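Local coordinates for protein phosphoribosylaminoimidazole carboxylase, ATPase subunit (Bacillus anthracis, PDB 3V4S) that probably catalyses the ATP-dependent carboxylation of 5-aminoimidazole ribonucleotide with bicarbonate, giving N5-carboxyaminoimidazole ribonucleotide in purine biosynthesis, at residues Y130-N135 and E184-K189; P149-T154 and K162-L167; A123-A128 and I270-L275. One frame throughout, in Å; residues are numbered along the deposited sequence.

Interaction 1 (Y130-N135 and E184-K189). With ATP (adenosine-5'-triphosphate), chain F.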
loop_
_atom_site.group_PDB
_atom_site.type_symbol
_atom_site.label_atom_id
_atom_site.label_comp_id
_atom_site.label_asym_id
_atom_site.label_seq_id
_atom_site.Cartn_x
_atom_site.Cartn_y
_atom_site.Cartn_z
ATOM N N TYR B 130 33.368 18.545 16.368
ATOM C CA TYR B 130 33.977 17.234 16.177
ATOM C C TYR B 130 35.440 17.336 15.754
ATOM O O TYR B 130 35.885 18.369 15.225
ATOM C CB TYR B 130 33.205 16.476 15.098
ATOM C CG TYR B 130 33.361 17.110 13.745
ATOM C CD1 TYR B 130 32.632 18.251 13.405
ATOM C CD2 TYR B 130 34.239 16.578 12.807
ATOM C CE1 TYR B 130 32.789 18.850 12.169
ATOM C CE2 TYR B 130 34.399 17.168 11.562
ATOM C CZ TYR B 130 33.666 18.296 11.253
ATOM O OH TYR B 130 33.822 18.880 10.029
ATOM N N ARG B 131 36.171 16.247 15.971
ATOM C CA ARG B 131 37.578 16.125 15.545
ATOM C C ARG B 131 37.798 14.726 14.983
ATOM O O ARG B 131 37.240 13.759 15.524
ATOM C CB ARG B 131 38.500 16.296 16.761
ATOM C CG ARG B 131 38.477 17.665 17.434
ATOM C CD ARG B 131 38.943 18.764 16.478
ATOM N NE ARG B 131 39.090 20.045 17.181
ATOM C CZ ARG B 131 38.159 21.002 17.253
ATOM N NH1 ARG B 131 36.972 20.862 16.649
ATOM N NH2 ARG B 131 38.426 22.119 17.931
ATOM N N LEU B 132 38.615 14.606 13.935
ATOM C CA LEU B 132 38.996 13.292 13.420
ATOM C C LEU B 132 39.981 12.611 14.375
ATOM O O LEU B 132 40.893 13.255 14.872
ATOM C CB LEU B 132 39.612 13.394 12.016
ATOM C CG LEU B 132 40.073 12.100 11.319
ATOM C CD1 LEU B 132 38.891 11.206 10.980
ATOM C CD2 LEU B 132 40.848 12.419 10.043
ATOM N N VAL B 133 39.795 11.310 14.615
ATOM C CA VAL B 133 40.654 10.553 15.528
ATOM C C VAL B 133 41.216 9.326 14.803
ATOM O O VAL B 133 40.443 8.464 14.370
ATOM C CB VAL B 133 39.883 10.069 16.778
ATOM C CG1 VAL B 133 40.784 9.210 17.664
ATOM C CG2 VAL B 133 39.320 11.246 17.583
ATOM N N GLN B 134 42.538 9.232 14.665
ATOM C CA GLN B 134 43.130 8.065 13.978
ATOM C C GLN B 134 44.118 7.263 14.831
ATOM O O GLN B 134 44.645 6.248 14.379
ATOM C CB GLN B 134 43.796 8.466 12.662
ATOM C CG GLN B 134 42.841 9.064 11.645
ATOM C CD GLN B 134 43.529 9.461 10.345
ATOM O OE1 GLN B 134 44.662 9.938 10.336
ATOM N NE2 GLN B 134 42.829 9.271 9.237
ATOM N N ASN B 135 44.381 7.736 16.045
ATOM C CA ASN B 135 45.326 7.073 16.966
ATOM C C ASN B 135 45.120 7.633 18.357
ATOM O O ASN B 135 44.264 8.505 18.545
ATOM C CB ASN B 135 46.792 7.213 16.502
ATOM C CG ASN B 135 47.280 8.663 16.439
ATOM O OD1 ASN B 135 46.651 9.586 16.965
ATOM N ND2 ASN B 135 48.424 8.866 15.784
ATOM N N GLU B 184 39.086 4.172 12.506
ATOM C CA GLU B 184 39.032 5.627 12.389
ATOM C C GLU B 184 37.698 6.112 12.956
ATOM O O GLU B 184 36.641 5.490 12.738
ATOM C CB GLU B 184 39.186 6.062 10.940
ATOM C CG GLU B 184 39.219 7.566 10.751
ATOM C CD GLU B 184 39.235 7.956 9.293
ATOM O OE1 GLU B 184 38.199 7.797 8.617
ATOM O OE2 GLU B 184 40.284 8.431 8.822
ATOM N N CYS B 185 37.766 7.205 13.712
ATOM C CA CYS B 185 36.620 7.722 14.437
ATOM C C CYS B 185 36.589 9.233 14.355
ATOM O O CYS B 185 37.573 9.850 13.949
ATOM C CB CYS B 185 36.746 7.363 15.915
ATOM S SG CYS B 185 36.556 5.628 16.378
ATOM N N ILE B 186 35.454 9.816 14.743
ATOM C CA ILE B 186 35.402 11.218 15.098
ATOM C C ILE B 186 34.968 11.270 16.545
ATOM O O ILE B 186 34.139 10.451 16.996
ATOM C CB ILE B 186 34.419 12.076 14.236
ATOM C CG1 ILE B 186 33.023 11.435 14.121
ATOM C CG2 ILE B 186 34.991 12.363 12.853
ATOM C CD1 ILE B 186 31.951 12.393 13.616
ATOM N N LEU B 187 35.556 12.201 17.284
ATOM C CA LEU B 187 35.009 12.579 18.564
ATOM C C LEU B 187 34.173 13.839 18.363
ATOM O O LEU B 187 34.602 14.774 17.692
ATOM C CB LEU B 187 36.103 12.814 19.599
ATOM C CG LEU B 187 35.599 13.051 21.036
ATOM C CD1 LEU B 187 35.115 11.747 21.646
ATOM C CD2 LEU B 187 36.696 13.672 21.908
ATOM N N GLU B 188 32.966 13.841 18.925
ATOM C CA GLU B 188 32.112 15.016 18.853
ATOM C C GLU B 188 31.486 15.321 20.203
ATOM O O GLU B 188 31.252 14.417 21.021
ATOM C CB GLU B 188 31.034 14.846 17.773
ATOM C CG GLU B 188 30.005 13.771 18.091
ATOM C CD GLU B 188 28.918 13.652 17.021
ATOM O OE1 GLU B 188 29.188 13.920 15.829
ATOM O OE2 GLU B 188 27.804 13.257 17.393
ATOM N N LYS B 189 31.226 16.605 20.435
ATOM C CA LYS B 189 30.559 17.039 21.660
ATOM C C LYS B 189 29.182 16.399 21.816
ATOM O O LYS B 189 28.457 16.197 20.829
ATOM C CB LYS B 189 30.428 18.559 21.681
ATOM C CG LYS B 189 31.741 19.265 21.963
ATOM C CD LYS B 189 31.559 20.772 22.051
ATOM C CE LYS B 189 32.891 21.475 22.295
ATOM N NZ LYS B 189 32.752 22.959 22.187
HETATM P PG ATP F . 21.690 4.482 12.946
HETATM O O1G ATP F . 20.628 5.543 12.806
HETATM O O2G ATP F . 21.195 3.115 13.371
HETATM O O3G ATP F . 22.650 4.441 11.790
HETATM P PB ATP F . 24.147 5.204 14.315
HETATM O O1B ATP F . 24.770 3.875 14.633
HETATM O O2B ATP F . 24.676 6.028 13.185
HETATM O O3B ATP F . 22.528 5.020 14.241
HETATM P PA ATP F . 23.948 7.712 15.698
HETATM O O1A ATP F . 22.691 7.964 14.896
HETATM O O2A ATP F . 25.157 8.585 15.479
HETATM O O3A ATP F . 24.359 6.145 15.613
HETATM O "O5'" ATP F . 23.562 7.772 17.247
HETATM C "C5'" ATP F . 22.564 6.892 17.759
HETATM C "C4'" ATP F . 21.889 7.645 18.895
HETATM O "O4'" ATP F . 22.862 8.014 19.891
HETATM C "C3'" ATP F . 21.276 8.965 18.435
HETATM O "O3'" ATP F . 19.993 8.838 17.795
HETATM C "C2'" ATP F . 21.285 9.769 19.727
HETATM O "O2'" ATP F . 20.158 9.441 20.546
HETATM C "C1'" ATP F . 22.573 9.314 20.422
HETATM N N9 ATP F . 23.649 10.281 20.077
HETATM C C8 ATP F . 24.533 10.172 19.057
HETATM N N7 ATP F . 25.351 11.254 19.009
HETATM C C5 ATP F . 25.006 12.078 20.023
HETATM C C6 ATP F . 25.460 13.384 20.561
HETATM N N6 ATP F . 26.491 14.064 20.005
HETATM N N1 ATP F . 24.810 13.884 21.644
HETATM C C2 ATP F . 23.781 13.241 22.235
HETATM N N3 ATP F . 23.320 12.060 21.795
HETATM C C4 ATP F . 23.878 11.433 20.721
#

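Interaction 2 (P149-T154 and K162-L167). With ATP (adenosine-5'-triphosphate), chain F.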
loop_
_atom_site.group_PDB
_atom_site.type_symbol
_atom_site.label_atom_id
_atom_site.label_comp_id
_atom_site.label_asym_id
_atom_site.label_seq_id
_atom_site.Cartn_x
_atom_site.Cartn_y
_atom_site.Cartn_z
ATOM N N PRO B 149 30.695 16.147 28.417
ATOM C CA PRO B 149 30.560 14.828 27.798
ATOM C C PRO B 149 30.794 14.862 26.283
ATOM O O PRO B 149 30.599 15.882 25.652
ATOM C CB PRO B 149 29.115 14.426 28.126
ATOM C CG PRO B 149 28.384 15.711 28.394
ATOM C CD PRO B 149 29.394 16.838 28.516
ATOM N N SER B 150 31.232 13.741 25.719
ATOM C CA SER B 150 31.516 13.646 24.286
ATOM C C SER B 150 31.235 12.224 23.804
ATOM O O SER B 150 31.031 11.321 24.606
ATOM C CB SER B 150 32.965 14.063 23.968
ATOM O OG SER B 150 33.880 13.303 24.734
ATOM N N VAL B 151 31.197 12.034 22.493
ATOM C CA VAL B 151 30.880 10.739 21.944
ATOM C C VAL B 151 31.854 10.428 20.825
ATOM O O VAL B 151 32.033 11.233 19.919
ATOM C CB VAL B 151 29.422 10.662 21.422
ATOM C CG1 VAL B 151 29.166 9.320 20.750
ATOM C CG2 VAL B 151 28.441 10.854 22.575
ATOM N N LEU B 152 32.483 9.264 20.918
ATOM C CA LEU B 152 33.366 8.742 19.874
ATOM C C LEU B 152 32.609 7.781 18.941
ATOM O O LEU B 152 31.978 6.822 19.396
ATOM C CB LEU B 152 34.545 8.011 20.528
ATOM C CG LEU B 152 35.714 7.611 19.631
ATOM C CD1 LEU B 152 36.462 8.838 19.090
ATOM C CD2 LEU B 152 36.657 6.708 20.425
ATOM N N LYS B 153 32.698 8.023 17.641
ATOM C CA LYS B 153 31.958 7.239 16.642
ATOM C C LYS B 153 32.916 6.845 15.531
ATOM O O LYS B 153 33.656 7.696 15.039
ATOM C CB LYS B 153 30.854 8.104 15.990
ATOM C CG LYS B 153 29.855 8.778 16.930
ATOM C CD LYS B 153 28.761 9.490 16.126
ATOM C CE LYS B 153 27.679 9.999 17.075
ATOM N NZ LYS B 153 26.612 10.769 16.376
ATOM N N THR B 154 32.865 5.584 15.095
ATOM C CA THR B 154 33.601 5.164 13.895
ATOM C C THR B 154 33.106 5.940 12.693
ATOM O O THR B 154 31.897 6.168 12.559
ATOM C CB THR B 154 33.448 3.654 13.608
ATOM O OG1 THR B 154 32.077 3.353 13.291
ATOM C CG2 THR B 154 33.881 2.842 14.807
ATOM N N LYS B 162 26.526 0.830 17.117
ATOM C CA LYS B 162 27.720 -0.027 17.109
ATOM C C LYS B 162 28.915 0.800 16.647
ATOM O O LYS B 162 28.807 1.572 15.689
ATOM C CB LYS B 162 27.535 -1.240 16.197
ATOM C CG LYS B 162 26.570 -2.283 16.736
ATOM C CD LYS B 162 26.437 -3.431 15.745
ATOM C CE LYS B 162 25.243 -4.322 16.056
ATOM N NZ LYS B 162 25.354 -4.997 17.381
ATOM N N GLY B 163 30.048 0.645 17.327
ATOM C CA GLY B 163 31.196 1.518 17.071
ATOM C C GLY B 163 30.977 2.909 17.658
ATOM O O GLY B 163 31.342 3.899 17.042
ATOM N N GLN B 164 30.365 2.975 18.845
ATOM C CA GLN B 164 30.216 4.224 19.585
ATOM C C GLN B 164 30.556 4.066 21.046
ATOM O O GLN B 164 30.257 3.046 21.652
ATOM C CB GLN B 164 28.801 4.771 19.474
ATOM C CG GLN B 164 28.509 5.332 18.104
ATOM C CD GLN B 164 27.324 6.275 18.061
ATOM O OE1 GLN B 164 26.799 6.727 19.102
ATOM N NE2 GLN B 164 26.892 6.594 16.837
ATOM N N VAL B 165 31.183 5.094 21.614
ATOM C CA VAL B 165 31.464 5.134 23.042
ATOM C C VAL B 165 31.106 6.534 23.532
ATOM O O VAL B 165 31.586 7.536 23.000
ATOM C CB VAL B 165 32.953 4.814 23.371
ATOM C CG1 VAL B 165 33.244 4.995 24.856
ATOM C CG2 VAL B 165 33.330 3.398 22.958
ATOM N N VAL B 166 30.246 6.600 24.540
ATOM C CA VAL B 166 29.877 7.870 25.134
ATOM C C VAL B 166 30.862 8.153 26.274
ATOM O O VAL B 166 31.030 7.332 27.180
ATOM C CB VAL B 166 28.420 7.846 25.633
ATOM C CG1 VAL B 166 28.089 9.133 26.379
ATOM C CG2 VAL B 166 27.470 7.643 24.454
ATOM N N LEU B 167 31.554 9.286 26.202
ATOM C CA LEU B 167 32.494 9.624 27.257
ATOM C C LEU B 167 31.826 10.609 28.209
ATOM O O LEU B 167 31.722 11.799 27.908
ATOM C CB LEU B 167 33.813 10.177 26.690
ATOM C CG LEU B 167 34.686 9.266 25.812
ATOM C CD1 LEU B 167 34.131 9.159 24.395
ATOM C CD2 LEU B 167 36.103 9.819 25.762
HETATM P PG ATP F . 21.690 4.482 12.946
HETATM O O1G ATP F . 20.628 5.543 12.806
HETATM O O2G ATP F . 21.195 3.115 13.371
HETATM O O3G ATP F . 22.650 4.441 11.790
HETATM P PB ATP F . 24.147 5.204 14.315
HETATM O O1B ATP F . 24.770 3.875 14.633
HETATM O O2B ATP F . 24.676 6.028 13.185
HETATM O O3B ATP F . 22.528 5.020 14.241
HETATM P PA ATP F . 23.948 7.712 15.698
HETATM O O1A ATP F . 22.691 7.964 14.896
HETATM O O2A ATP F . 25.157 8.585 15.479
HETATM O O3A ATP F . 24.359 6.145 15.613
HETATM O "O5'" ATP F . 23.562 7.772 17.247
HETATM C "C5'" ATP F . 22.564 6.892 17.759
HETATM C "C4'" ATP F . 21.889 7.645 18.895
HETATM O "O4'" ATP F . 22.862 8.014 19.891
HETATM C "C3'" ATP F . 21.276 8.965 18.435
HETATM O "O3'" ATP F . 19.993 8.838 17.795
HETATM C "C2'" ATP F . 21.285 9.769 19.727
HETATM O "O2'" ATP F . 20.158 9.441 20.546
HETATM C "C1'" ATP F . 22.573 9.314 20.422
HETATM N N9 ATP F . 23.649 10.281 20.077
HETATM C C8 ATP F . 24.533 10.172 19.057
HETATM N N7 ATP F . 25.351 11.254 19.009
HETATM C C5 ATP F . 25.006 12.078 20.023
HETATM C C6 ATP F . 25.460 13.384 20.561
HETATM N N6 ATP F . 26.491 14.064 20.005
HETATM N N1 ATP F . 24.810 13.884 21.644
HETATM C C2 ATP F . 23.781 13.241 22.235
HETATM N N3 ATP F . 23.320 12.060 21.795
HETATM C C4 ATP F . 23.878 11.433 20.721
#

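Interaction 3 (A123-A128 and I270-L275). With MG (magnesium ion), chain G; MG (magnesium ion), chain H; ATP (adenosine-5'-triphosphate), chain F.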
loop_
_atom_site.group_PDB
_atom_site.type_symbol
_atom_site.label_atom_id
_atom_site.label_comp_id
_atom_site.label_asym_id
_atom_site.label_seq_id
_atom_site.Cartn_x
_atom_site.Cartn_y
_atom_site.Cartn_z
ATOM N N ALA B 123 26.832 23.271 3.721
ATOM C CA ALA B 123 25.435 23.637 3.541
ATOM C C ALA B 123 25.007 24.753 4.488
ATOM O O ALA B 123 23.992 25.397 4.256
ATOM C CB ALA B 123 24.538 22.417 3.713
ATOM N N GLY B 124 25.761 24.966 5.563
ATOM C CA GLY B 124 25.521 26.090 6.458
ATOM C C GLY B 124 24.784 25.771 7.745
ATOM O O GLY B 124 24.425 26.690 8.497
ATOM N N LEU B 125 24.564 24.485 8.021
ATOM C CA LEU B 125 23.757 24.079 9.179
ATOM C C LEU B 125 24.624 23.609 10.341
ATOM O O LEU B 125 25.734 23.125 10.113
ATOM C CB LEU B 125 22.760 22.979 8.774
ATOM C CG LEU B 125 21.905 23.285 7.535
ATOM C CD1 LEU B 125 20.982 22.105 7.244
ATOM C CD2 LEU B 125 21.097 24.569 7.721
ATOM N N PRO B 126 24.117 23.745 11.583
ATOM C CA PRO B 126 24.851 23.344 12.784
ATOM C C PRO B 126 25.080 21.833 12.906
ATOM O O PRO B 126 24.186 21.032 12.582
ATOM C CB PRO B 126 23.948 23.817 13.939
ATOM C CG PRO B 126 23.029 24.832 13.338
ATOM C CD PRO B 126 22.828 24.377 11.920
ATOM N N VAL B 127 26.286 21.474 13.356
ATOM C CA VAL B 127 26.645 20.106 13.765
ATOM C C VAL B 127 27.280 20.170 15.149
ATOM O O VAL B 127 27.727 21.248 15.579
ATOM C CB VAL B 127 27.659 19.439 12.806
ATOM C CG1 VAL B 127 27.036 19.186 11.451
ATOM C CG2 VAL B 127 28.941 20.271 12.673
ATOM N N ALA B 128 27.324 19.034 15.846
ATOM C CA ALA B 128 28.107 18.934 17.057
ATOM C C ALA B 128 29.586 19.132 16.678
ATOM O O ALA B 128 30.038 18.615 15.644
ATOM C CB ALA B 128 27.888 17.590 17.731
ATOM N N ILE B 270 18.626 23.581 16.310
ATOM C CA ILE B 270 18.691 22.253 15.689
ATOM C C ILE B 270 20.114 21.898 15.207
ATOM O O ILE B 270 20.727 22.649 14.435
ATOM C CB ILE B 270 17.693 22.125 14.508
ATOM C CG1 ILE B 270 16.256 21.982 15.028
ATOM C CG2 ILE B 270 18.051 20.945 13.618
ATOM C CD1 ILE B 270 15.195 22.156 13.957
ATOM N N TYR B 271 20.616 20.754 15.679
ATOM C CA TYR B 271 21.878 20.175 15.212
ATOM C C TYR B 271 21.601 18.992 14.288
ATOM O O TYR B 271 20.758 18.152 14.605
ATOM C CB TYR B 271 22.717 19.713 16.405
ATOM C CG TYR B 271 23.200 20.865 17.248
ATOM C CD1 TYR B 271 22.484 21.274 18.377
ATOM C CD2 TYR B 271 24.349 21.577 16.895
ATOM C CE1 TYR B 271 22.911 22.350 19.145
ATOM C CE2 TYR B 271 24.787 22.658 17.654
ATOM C CZ TYR B 271 24.063 23.036 18.777
ATOM O OH TYR B 271 24.485 24.099 19.541
ATOM N N ILE B 272 22.282 18.954 13.144
ATOM C CA ILE B 272 22.195 17.821 12.245
ATOM C C ILE B 272 23.072 16.697 12.800
ATOM O O ILE B 272 24.274 16.901 13.036
ATOM C CB ILE B 272 22.635 18.171 10.812
ATOM C CG1 ILE B 272 21.945 19.449 10.298
ATOM C CG2 ILE B 272 22.318 17.010 9.879
ATOM C CD1 ILE B 272 20.424 19.426 10.360
ATOM N N ASN B 273 22.468 15.531 13.029
ATOM C CA ASN B 273 23.184 14.374 13.575
ATOM C C ASN B 273 23.809 13.540 12.464
ATOM O O ASN B 273 25.014 13.228 12.514
ATOM C CB ASN B 273 22.272 13.514 14.465
ATOM C CG ASN B 273 22.946 12.224 14.942
ATOM O OD1 ASN B 273 24.051 12.243 15.474
ATOM N ND2 ASN B 273 22.253 11.106 14.792
ATOM N N GLU B 274 22.991 13.168 11.474
ATOM C CA GLU B 274 23.459 12.387 10.336
ATOM C C GLU B 274 22.431 12.295 9.221
ATOM O O GLU B 274 21.244 12.564 9.414
ATOM C CB GLU B 274 23.920 10.974 10.764
ATOM C CG GLU B 274 22.804 10.046 11.198
ATOM C CD GLU B 274 23.279 8.627 11.492
ATOM O OE1 GLU B 274 22.453 7.832 12.015
ATOM O OE2 GLU B 274 24.455 8.287 11.188
ATOM N N LEU B 275 22.916 11.893 8.054
ATOM C CA LEU B 275 22.118 11.787 6.851
ATOM C C LEU B 275 22.094 10.330 6.354
ATOM O O LEU B 275 23.067 9.603 6.512
ATOM C CB LEU B 275 22.709 12.691 5.772
ATOM C CG LEU B 275 22.981 14.149 6.160
ATOM C CD1 LEU B 275 23.718 14.869 5.041
ATOM C CD2 LEU B 275 21.695 14.879 6.527
HETATM MG MG MG G . 21.025 7.555 13.730
HETATM MG MG MG H . 25.309 8.974 7.120
HETATM P PG ATP F . 21.690 4.482 12.946
HETATM O O1G ATP F . 20.628 5.543 12.806
HETATM O O2G ATP F . 21.195 3.115 13.371
HETATM O O3G ATP F . 22.650 4.441 11.790
HETATM P PB ATP F . 24.147 5.204 14.315
HETATM O O1B ATP F . 24.770 3.875 14.633
HETATM O O2B ATP F . 24.676 6.028 13.185
HETATM O O3B ATP F . 22.528 5.020 14.241
HETATM P PA ATP F . 23.948 7.712 15.698
HETATM O O1A ATP F . 22.691 7.964 14.896
HETATM O O2A ATP F . 25.157 8.585 15.479
HETATM O O3A ATP F . 24.359 6.145 15.613
HETATM O "O5'" ATP F . 23.562 7.772 17.247
HETATM C "C5'" ATP F . 22.564 6.892 17.759
HETATM C "C4'" ATP F . 21.889 7.645 18.895
HETATM O "O4'" ATP F . 22.862 8.014 19.891
HETATM C "C3'" ATP F . 21.276 8.965 18.435
HETATM O "O3'" ATP F . 19.993 8.838 17.795
HETATM C "C2'" ATP F . 21.285 9.769 19.727
HETATM O "O2'" ATP F . 20.158 9.441 20.546
HETATM C "C1'" ATP F . 22.573 9.314 20.422
HETATM N N9 ATP F . 23.649 10.281 20.077
HETATM C C8 ATP F . 24.533 10.172 19.057
HETATM N N7 ATP F . 25.351 11.254 19.009
HETATM C C5 ATP F . 25.006 12.078 20.023
HETATM C C6 ATP F . 25.460 13.384 20.561
HETATM N N6 ATP F . 26.491 14.064 20.005
HETATM N N1 ATP F . 24.810 13.884 21.644
HETATM C C2 ATP F . 23.781 13.241 22.235
HETATM N N3 ATP F . 23.320 12.060 21.795
HETATM C C4 ATP F . 23.878 11.433 20.721
HETATM O O HOH W 1 26.180 16.784 14.681
HETATM O O HOH W 2 26.368 8.736 9.070
HETATM O O HOH W 3 19.834 7.212 15.256
HETATM O O HOH W 4 24.479 6.997 7.128
#

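Interaction 1 (Y130-N135 and E184-K189)
The amide of Gln134 and the carboxylate of Glu184 lie almost in one plane, 10° apart, and Glu184 OE2 sits in the amide plane. Gln134 NE2 donates to Glu184 OE2 at 2.7 Å, using the anti lone pair of that oxygen. The two chains run side by side and point the same way. Over at Tyr130, the ring takes CG2 of Ile186 obliquely, with 4.3 Å from Tyr130 CD2 to Ile186 CG2. Both contacts belong to an antiparallel strand pair in the four-stranded sheet of the ATP-grasp domain, where 130-133 is an outermost strand and 185-189 its inner neighbour.

The backbone bonds come in two reciprocal sets. Arg131 and Leu187 form one hydrogen-bonded pair, and Val133 and Cys185 form the other. Leu132 with Ile186 is the non-hydrogen-bonded pair between them; Tyr130 with Glu188 is another, past Arg131 and Leu187. On the face of Val133, Cys185 and Leu187, Val133 CG2 reaches Leu187 CB at 4.1 Å. Helix 136-146 packs on this face. Helix 113-123 lies against the other one, touching Tyr130, Leu132 and Ile186. There, Leu132 CD1 sits 3.7 Å from Glu184 CG, so the aliphatic part of the glutamate is used as well as its carboxylate.

Arg131 turns its guanidinium back to its own strand, where NH1 bonds Tyr130 O from above the carbonyl plane; NE forms a salt bridge with Glu145.

Glu188 is buried and serves the nucleotide. Its CG stands between the backbone N and the carbonyl carbon (chi1 67°), and the extended chain beyond carries OE2 out to the adenine. OE1 pairs with Lys117 and OE2 with Lys153. The adenine amino group is gripped twice: ATP N6 donates to Glu188 OE2 at 3.0 Å and to Lys189 O at 3.0 Å.

Interaction 2 (P149-T154 and K162-L167)
This is a beta hairpin contact: strands 150-154 and 164-167 run antiparallel at the edge of the ATP-grasp sheet that covers the nucleotide. Leu152 and Val165 exchange two backbone hydrogen bonds, as do Ser150 and Leu167. Thr154 N adds a bond to Gly163 O at 3.0 Å. Gly163 has a positive phi, which suits glycine, and its CA is in van der Waals contact with Thr154 CG2 at 3.8 Å.

One face meets ATP. Lys153 and Gln164 lie alongside each other and point the same way, with Lys153 CD 3.5 Å from Gln164 NE2. The lysine is extended beyond CG, which carries NZ to ATP O2A (2.8 Å) and ATP N7 (3.0 Å). One ammonium thus ties the base to the alpha-phosphate. Gln164 NE2 gives O2A a second, weak bond. Farther along this face, Val151 CG2 touches Val166 CG2 at 3.8 Å.

On the opposite face Leu167 CD1 packs 4.1 Å from Leu152 CB. Helix 173-182 touches Thr154, Val165 and Leu167 there, while strand 185-189 flanks 150-154 on its other edge and adds Leu187 to the apolar layer.

Interaction 3 (A123-A128 and I270-L275)
Ile272, Pro126 and Tyr271 carry this contact, which joins the loop after helix 113-123 to the edge strand 270-276 of the large antiparallel sheet. A single direct hydrogen bond crosses it. Ile272 N donates to Pro126 O at 2.9 Å, nearly straight at the hydrogen (171°).

Ile272 sends its CG1 branch over that same carbonyl and on to Leu125. CG1 is anti to the carbonyl carbon (chi1 -50°), which brings it 3.9 Å from Leu125 CB. Helix 113-123 meets this side chain through Ile120.

Pro126 turns its ring to the strand. Its CG lies 3.4 Å from Ile270 O, and its CB reaches Tyr271 CD2 at 3.7 Å. The Tyr271 ring thus receives Pro126 obliquely, while Val127 O stands at its edge near the ring plane, 3.6 Å from CD2.

A water joins Ala128 N to Ile272 O. At the start of the loop, Gly124, with positive phi, ends helix 113-123 in a Schellman motif.

The strand then leaves the loop. Asn273 and Glu274 form a classic beta bulge opposite Glu261. Asn273 ND2 bonds ATP O1A, and Glu274 OE1 binds one magnesium ion at 2.2 Å together with Glu261, two ATP phosphate oxygens and a water. Leu275 O binds the second magnesium ion at 2.4 Å, along with Thr110, Glu116 and two waters.

The chemistry is therefore divided along one strand. An apolar and backbone-bonded half holds the loop, and a polar half meets metal and phosphate. The magnesium ion shared by Glu274, Glu261 and ATP, with Arg113 on Glu274 OE2, would probably offset the negative charge of carboxylates and phosphates; the second ion would do so for Glu116.

From the N terminus, 123-128 comes first and leads almost directly into 130-135. The hairpin of interaction 2 follows, closing a short loop between 149-154 and 162-167. Interaction 1 closes a longer loop round it when the chain returns at 184-189. Interaction 3 closes the widest, at 270-275. The three are concentric and none cross. Strands 185-189 and 150-154 are neighbours, so interactions 1 and 2 form one four-stranded sheet. Interaction 3 ties the loop leading into that sheet to the edge of the large antiparallel sheet. All three touch ATP, which lies between the two sheets, as in other ATP-grasp enzymes.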